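Local coordinates for protein ribonucleoside-diphosphate reductase subunit beta (Bacillus halodurans C-125, PDB 2RCC) that probably serves as the di-iron small subunit of a class I ribonucleotide reductase, which makes the deoxyribonucleotides needed for DNA synthesis, at residues D182-E186 / G187-Y191; A258-E261 / K262-F265. All blocks are in the same frame, centred on the assembly; numbering follows the deposited sequence.

Contact 1 (D182-E186 / G187-Y191)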
ATOM      1  N   ASP A 182       1.434 -12.865  12.355  1.00 20.81           N
ATOM      2  CA  ASP A 182       1.994 -12.242  11.109  1.00 20.20           C
ATOM      3  C   ASP A 182       3.432 -12.734  10.777  1.00 20.34           C
ATOM      4  O   ASP A 182       3.776 -12.966   9.606  1.00 20.74           O
ATOM      5  CB  ASP A 182       2.043 -10.709  11.173  1.00 23.78           C
ATOM      6  CG  ASP A 182       0.675 -10.017  11.227  1.00 26.62           C
ATOM      7  OD1 ASP A 182      -0.357 -10.603  10.846  1.00 28.17           O
ATOM      8  OD2 ASP A 182       0.646  -8.821  11.662  1.00 25.81           O
ATOM      9  N   VAL A 183       4.278 -12.814  11.794  1.00 20.51           N
ATOM     10  CA  VAL A 183       5.645 -13.341  11.668  1.00 20.02           C
ATOM     11  C   VAL A 183       5.586 -14.802  11.169  1.00 16.30           C
ATOM     12  O   VAL A 183       6.315 -15.171  10.274  1.00 16.82           O
ATOM     13  CB  VAL A 183       6.445 -13.203  13.009  1.00 20.03           C
ATOM     14  CG1 VAL A 183       7.706 -14.084  13.024  1.00 17.31           C
ATOM     15  CG2 VAL A 183       6.796 -11.724  13.286  1.00 20.53           C
ATOM     16  N   ILE A 184       4.721 -15.621  11.770  1.00 19.64           N
ATOM     17  CA  ILE A 184       4.521 -17.008  11.331  1.00 19.07           C
ATOM     18  C   ILE A 184       4.040 -17.116   9.897  1.00 19.75           C
ATOM     19  O   ILE A 184       4.620 -17.887   9.130  1.00 22.42           O
ATOM     20  CB  ILE A 184       3.522 -17.774  12.263  1.00 23.12           C
ATOM     21  CG1 ILE A 184       4.189 -18.048  13.619  1.00 20.95           C
ATOM     22  CG2 ILE A 184       3.073 -19.053  11.607  1.00 22.08           C
ATOM     23  CD1 ILE A 184       3.224 -18.231  14.778  1.00 21.42           C
ATOM     24  N   LEU A 185       3.034 -16.315   9.502  1.00 19.05           N
ATOM     25  CA  LEU A 185       2.481 -16.401   8.164  1.00 21.76           C
ATOM     26  C   LEU A 185       3.466 -16.011   7.070  1.00 21.27           C
ATOM     27  O   LEU A 185       3.412 -16.583   5.998  1.00 22.04           O
ATOM     28  CB  LEU A 185       1.218 -15.530   7.967  1.00 24.06           C
ATOM     29  CG  LEU A 185      -0.099 -15.916   8.640  1.00 30.86           C
ATOM     30  CD1 LEU A 185      -1.218 -15.045   8.069  1.00 30.79           C
ATOM     31  CD2 LEU A 185      -0.436 -17.346   8.440  1.00 34.93           C
ATOM     32  N   GLU A 186       4.335 -15.051   7.354  1.00 19.99           N
ATOM     33  CA  GLU A 186       5.387 -14.568   6.402  1.00 20.05           C
ATOM     34  C   GLU A 186       6.741 -15.212   6.602  1.00 18.11           C
ATOM     35  O   GLU A 186       7.574 -15.193   5.712  1.00 17.10           O
ATOM     36  CB  GLU A 186       5.629 -13.096   6.661  1.00 21.52           C
ATOM     37  CG  GLU A 186       4.406 -12.228   6.539  1.00 29.86           C
ATOM     38  CD  GLU A 186       4.289 -11.398   5.271  1.00 35.93           C
ATOM     39  OE1 GLU A 186       5.000 -11.637   4.276  1.00 38.08           O
ATOM     40  OE2 GLU A 186       3.462 -10.447   5.314  1.00 46.29           O
ATOM     41  N   GLY A 187       6.995 -15.729   7.805  1.00 18.68           N
ATOM     42  CA  GLY A 187       8.309 -16.253   8.145  1.00 17.92           C
ATOM     43  C   GLY A 187       8.449 -17.739   8.336  1.00 17.15           C
ATOM     44  O   GLY A 187       9.551 -18.201   8.590  1.00 16.16           O
ATOM     45  N   LEU A 188       7.375 -18.493   8.173  1.00 19.26           N
ATOM     46  CA  LEU A 188       7.424 -19.950   8.410  1.00 18.61           C
ATOM     47  C   LEU A 188       6.447 -20.738   7.534  1.00 19.65           C
ATOM     48  O   LEU A 188       6.880 -21.705   6.905  1.00 20.34           O
ATOM     49  CB  LEU A 188       7.204 -20.235   9.897  1.00 19.67           C
ATOM     50  CG  LEU A 188       7.229 -21.692  10.426  1.00 19.60           C
ATOM     51  CD1 LEU A 188       8.498 -22.412  10.106  1.00 31.51           C
ATOM     52  CD2 LEU A 188       7.052 -21.666  11.947  1.00 24.22           C
ATOM     53  N   ASN A 189       5.168 -20.335   7.482  1.00 18.96           N
ATOM     54  CA  ASN A 189       4.156 -20.988   6.631  1.00 17.68           C
ATOM     55  C   ASN A 189       4.583 -21.060   5.198  1.00 18.00           C
ATOM     56  O   ASN A 189       5.093 -20.100   4.675  1.00 17.60           O
ATOM     57  CB  ASN A 189       2.793 -20.281   6.689  1.00 20.35           C
ATOM     58  CG  ASN A 189       2.092 -20.525   7.988  1.00 22.54           C
ATOM     59  OD1 ASN A 189       2.712 -21.005   8.937  1.00 30.03           O
ATOM     60  ND2 ASN A 189       0.816 -20.211   8.052  1.00 34.41           N
ATOM     61  N   PHE A 190       4.406 -22.233   4.603  1.00 19.01           N
ATOM     62  CA  PHE A 190       4.813 -22.536   3.232  1.00 21.95           C
ATOM     63  C   PHE A 190       6.309 -22.487   2.938  1.00 19.14           C
ATOM     64  O   PHE A 190       6.671 -22.703   1.810  1.00 17.17           O
ATOM     65  CB  PHE A 190       4.011 -21.724   2.192  1.00 25.38           C
ATOM     66  CG  PHE A 190       2.546 -21.906   2.323  1.00 29.40           C
ATOM     67  CD1 PHE A 190       1.981 -23.166   2.172  1.00 39.83           C
ATOM     68  CD2 PHE A 190       1.718 -20.830   2.630  1.00 33.59           C
ATOM     69  CE1 PHE A 190       0.624 -23.359   2.343  1.00 43.59           C
ATOM     70  CE2 PHE A 190       0.370 -21.012   2.785  1.00 37.54           C
ATOM     71  CZ  PHE A 190      -0.188 -22.270   2.649  1.00 41.01           C
ATOM     72  N   TYR A 191       7.173 -22.353   3.940  1.00 18.57           N
ATOM     73  CA  TYR A 191       8.610 -22.420   3.688  1.00 17.60           C
ATOM     74  C   TYR A 191       9.017 -23.791   3.158  1.00 18.02           C
ATOM     75  O   TYR A 191       9.972 -23.828   2.412  1.00 17.10           O
ATOM     76  CB  TYR A 191       9.449 -21.947   4.889  1.00 19.63           C
ATOM     77  CG  TYR A 191       9.572 -20.414   4.919  1.00 16.41           C
ATOM     78  CD1 TYR A 191       8.453 -19.586   4.762  1.00 18.89           C
ATOM     79  CD2 TYR A 191      10.809 -19.794   5.111  1.00 19.05           C
ATOM     80  CE1 TYR A 191       8.571 -18.170   4.783  1.00 19.91           C
ATOM     81  CE2 TYR A 191      10.929 -18.384   5.121  1.00 23.02           C
ATOM     82  CZ  TYR A 191       9.812 -17.583   4.966  1.00 21.02           C
ATOM     83  OH  TYR A 191       9.936 -16.186   4.992  1.00 22.65           O
TER
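Tyr-191 reaches back to the last turn of helix 172-187 and gives its hydroxyl to the backbone carbonyl of Glu-186, OH to O 2.7 Å, in the carbonyl plane and on a lone pair. The carbonyl O of Gly-187 sits 3.6 Å above the centre of the Tyr-191 ring. A tyrosine suits this place because it joins a flat face to a polar tip long enough to span the turn. Two residues before Glu-186, Ile-184 O receives a straight bond from Asn-189 N at 3.0 Å, with an N-H...O angle of 171°, while Leu-188 N adds a weak one; two donors thus converge on one carbonyl as the helix ends.

The Asn-189 amide lies across a methyl of each of two aliphatic side chains: its OD1 is 3.3 Å from Ile-184 CG2, and its ND2 3.2 Å from Leu-185 CD2. A chi1 of -73° sets its CG beside the backbone N and so brings the amide against both. Glycine suits position Gly-187, since a beta carbon would probably come too close to Val-183 O. Leu-188 leaves helical geometry and starts a type II turn ending at Tyr-191, with Phe-190, at phi +64°, as N-cap of the next helix.

Glu-186 OE1 is hydrogen-bonded to His-223 ND1, while OE2 lies close to Glu-119, a like charge, as suits residues that by similarity share an iron site. The Tyr-191 hydroxyl also meets Gln-221, which ties the turn to helix 207-237. Ile-184 and Leu-188 pack on helix 244-268, Leu-188 also on helix 278-295, and Leu-185 and Asn-189 on helix 150-168.

Contact 2 (A258-E261 / K262-F265)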
ATOM      1  N   ALA A 258       5.113 -24.728  13.583  1.00 19.18           N
ATOM      2  CA  ALA A 258       6.124 -25.663  13.053  1.00 19.04           C
ATOM      3  C   ALA A 258       5.513 -27.057  12.809  1.00 19.96           C
ATOM      4  O   ALA A 258       5.750 -27.660  11.779  1.00 16.76           O
ATOM      5  CB  ALA A 258       7.295 -25.774  14.006  1.00 19.32           C
ATOM      6  N   ASP A 259       4.740 -27.559  13.767  1.00 20.10           N
ATOM      7  CA  ASP A 259       4.039 -28.833  13.623  1.00 21.91           C
ATOM      8  C   ASP A 259       3.051 -28.828  12.454  1.00 22.77           C
ATOM      9  O   ASP A 259       2.988 -29.798  11.703  1.00 21.80           O
ATOM     10  CB  ASP A 259       3.275 -29.204  14.909  1.00 21.69           C
ATOM     11  CG  ASP A 259       4.181 -29.587  16.066  1.00 26.99           C
ATOM     12  OD1 ASP A 259       5.374 -29.842  15.845  1.00 26.44           O
ATOM     13  OD2 ASP A 259       3.683 -29.622  17.226  1.00 23.77           O
ATOM     14  N   LEU A 260       2.285 -27.740  12.296  1.00 22.86           N
ATOM     15  CA  LEU A 260       1.336 -27.616  11.184  1.00 21.15           C
ATOM     16  C   LEU A 260       2.059 -27.590   9.850  1.00 18.91           C
ATOM     17  O   LEU A 260       1.598 -28.201   8.906  1.00 17.33           O
ATOM     18  CB  LEU A 260       0.439 -26.369  11.316  1.00 21.43           C
ATOM     19  CG  LEU A 260      -0.688 -26.489  12.352  1.00 31.17           C
ATOM     20  CD1 LEU A 260      -1.301 -25.123  12.691  1.00 33.92           C
ATOM     21  CD2 LEU A 260      -1.754 -27.456  11.867  1.00 29.73           C
ATOM     22  N   GLU A 261       3.188 -26.897   9.782  1.00 16.72           N
ATOM     23  CA  GLU A 261       3.989 -26.864   8.543  1.00 16.54           C
ATOM     24  C   GLU A 261       4.480 -28.262   8.190  1.00 16.51           C
ATOM     25  O   GLU A 261       4.357 -28.672   7.049  1.00 17.87           O
ATOM     26  CB  GLU A 261       5.143 -25.865   8.684  1.00 19.64           C
ATOM     27  CG  GLU A 261       6.024 -25.687   7.439  1.00 17.43           C
ATOM     28  CD  GLU A 261       5.309 -25.146   6.216  1.00 17.62           C
ATOM     29  OE1 GLU A 261       4.202 -24.596   6.301  1.00 21.33           O
ATOM     30  OE2 GLU A 261       5.874 -25.264   5.126  1.00 21.89           O
ATOM     31  N   LYS A 262       4.990 -28.996   9.179  1.00 17.85           N
ATOM     32  CA  LYS A 262       5.465 -30.369   8.989  1.00 19.50           C
ATOM     33  C   LYS A 262       4.333 -31.245   8.501  1.00 20.32           C
ATOM     34  O   LYS A 262       4.544 -32.062   7.634  1.00 21.38           O
ATOM     35  CB  LYS A 262       6.041 -30.945  10.292  1.00 20.04           C
ATOM     36  CG  LYS A 262       7.312 -30.253  10.721  1.00 24.26           C
ATOM     37  CD  LYS A 262       7.745 -30.608  12.114  1.00 20.34           C
ATOM     38  CE  LYS A 262       8.884 -29.648  12.534  1.00 25.13           C
ATOM     39  NZ  LYS A 262       9.548 -29.986  13.788  1.00 24.42           N
ATOM     40  N   ASP A 263       3.126 -31.059   9.035  1.00 18.89           N
ATOM     41  CA  ASP A 263       1.950 -31.840   8.593  1.00 20.92           C
ATOM     42  C   ASP A 263       1.645 -31.559   7.121  1.00 18.32           C
ATOM     43  O   ASP A 263       1.419 -32.472   6.334  1.00 17.81           O
ATOM     44  CB  ASP A 263       0.715 -31.518   9.435  1.00 23.23           C
ATOM     45  CG  ASP A 263       0.827 -31.985  10.897  1.00 29.80           C
ATOM     46  OD1 ASP A 263       1.596 -32.927  11.208  1.00 39.66           O
ATOM     47  OD2 ASP A 263       0.131 -31.378  11.749  1.00 46.98           O
ATOM     48  N   TRP A 264       1.611 -30.288   6.772  1.00 20.99           N
ATOM     49  CA  TRP A 264       1.378 -29.880   5.400  0.50 21.51           C
ATOM     50  C   TRP A 264       2.443 -30.444   4.476  1.00 19.60           C
ATOM     51  O   TRP A 264       2.131 -30.986   3.411  1.00 17.79           O
ATOM     52  CB  TRP A 264       1.302 -28.365   5.313  0.50 23.37           C
ATOM     53  CG  TRP A 264      -0.058 -27.863   5.658  0.50 26.57           C
ATOM     54  CD1 TRP A 264      -0.577 -27.580   6.896  0.50 31.23           C
ATOM     55  CD2 TRP A 264      -1.093 -27.614   4.735  0.50 30.96           C
ATOM     56  NE1 TRP A 264      -1.860 -27.151   6.790  0.50 32.86           N
ATOM     57  CE2 TRP A 264      -2.207 -27.155   5.467  0.50 33.16           C
ATOM     58  CE3 TRP A 264      -1.187 -27.718   3.345  0.50 30.31           C
ATOM     59  CZ2 TRP A 264      -3.385 -26.783   4.863  0.50 32.32           C
ATOM     60  CZ3 TRP A 264      -2.361 -27.367   2.744  0.50 33.11           C
ATOM     61  CH2 TRP A 264      -3.454 -26.913   3.497  0.50 31.75           C
ATOM     62  N   PHE A 265       3.691 -30.289   4.879  1.00 19.36           N
ATOM     63  CA  PHE A 265       4.807 -30.870   4.147  1.00 15.82           C
ATOM     64  C   PHE A 265       4.589 -32.397   3.973  1.00 15.94           C
ATOM     65  O   PHE A 265       4.758 -32.941   2.888  1.00 16.61           O
ATOM     66  CB  PHE A 265       6.109 -30.660   4.913  1.00 17.61           C
ATOM     67  CG  PHE A 265       7.205 -31.525   4.407  1.00 19.88           C
ATOM     68  CD1 PHE A 265       7.691 -31.311   3.141  1.00 20.47           C
ATOM     69  CD2 PHE A 265       7.656 -32.619   5.147  1.00 23.73           C
ATOM     70  CE1 PHE A 265       8.680 -32.146   2.601  1.00 25.19           C
ATOM     71  CE2 PHE A 265       8.634 -33.464   4.619  1.00 28.05           C
ATOM     72  CZ  PHE A 265       9.161 -33.195   3.343  1.00 18.87           C
TER
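Lys-262 runs extended past Ala-258, its CG 3.2 Å from Ala-258 O, the carbonyl that also accepts the bond from Lys-262 N. The small alanine leaves room for this methylene chain, whose NZ bonds Ser-286. Phe-265 N to Glu-261 O, at 2.8 Å, continues the i to i+4 ladder. Packing is close on two faces. On one, Trp-264, in the conformer described, fits its broad indole against Val-151 and Leu-152 of helix 150-168; on the other, Phe-265 meets Pro-278 and Met-281 of helix 278-295. Glu-261, its chain bent at chi2 (62°), brings a buried carboxylate to a salt bridge with Arg-155 and a hydrogen bond with Ser-192.

The two aspartates form the looser part. OD1 of exposed Asp-259 is 4.7 Å from Lys-262 NZ, too far for a salt bridge, though probably mildly attractive. Asp-263 OD2 stands 3.3 Å from Asp-259 O with no hydrogen bond between them, an approach that is probably unfavourable electrostatically; its OD1 has a long, weak ion pair with Arg-266. With an alanine at Asp-263, Arg-266 would probably lose that distant carboxylate partner.

The chemistry therefore divides by burial: the Glu-261 carboxylate is probably stabilised as an anion by Arg-155 and its hydrogen bonds, whereas those of Asp-259 and Asp-263 have no more than long-range charge partners among the contacts described.

In the fold
Contact 1 comes first along the chain, where helix 172-187 ends and turns into helix 191-202; contact 2 follows within helix 244-268. Their centres are about 12 Å apart, and both belong to the helical bundle of the ferritin-like small-subunit family. They touch directly: Glu-261 OE1 of contact 2 lies 2.9 Å from Phe-190 N of contact 1, probably a hydrogen bond, which places an acidic group at the start of helix 191-202. Helices 150-168 and 278-295 flank both. Contact 1 carries a predicted iron ligand near the centre of the chain, whereas contact 2 lies farther out, its centre about 15 Å from that of the chain, and joins the interhelical turn to the surrounding bundle.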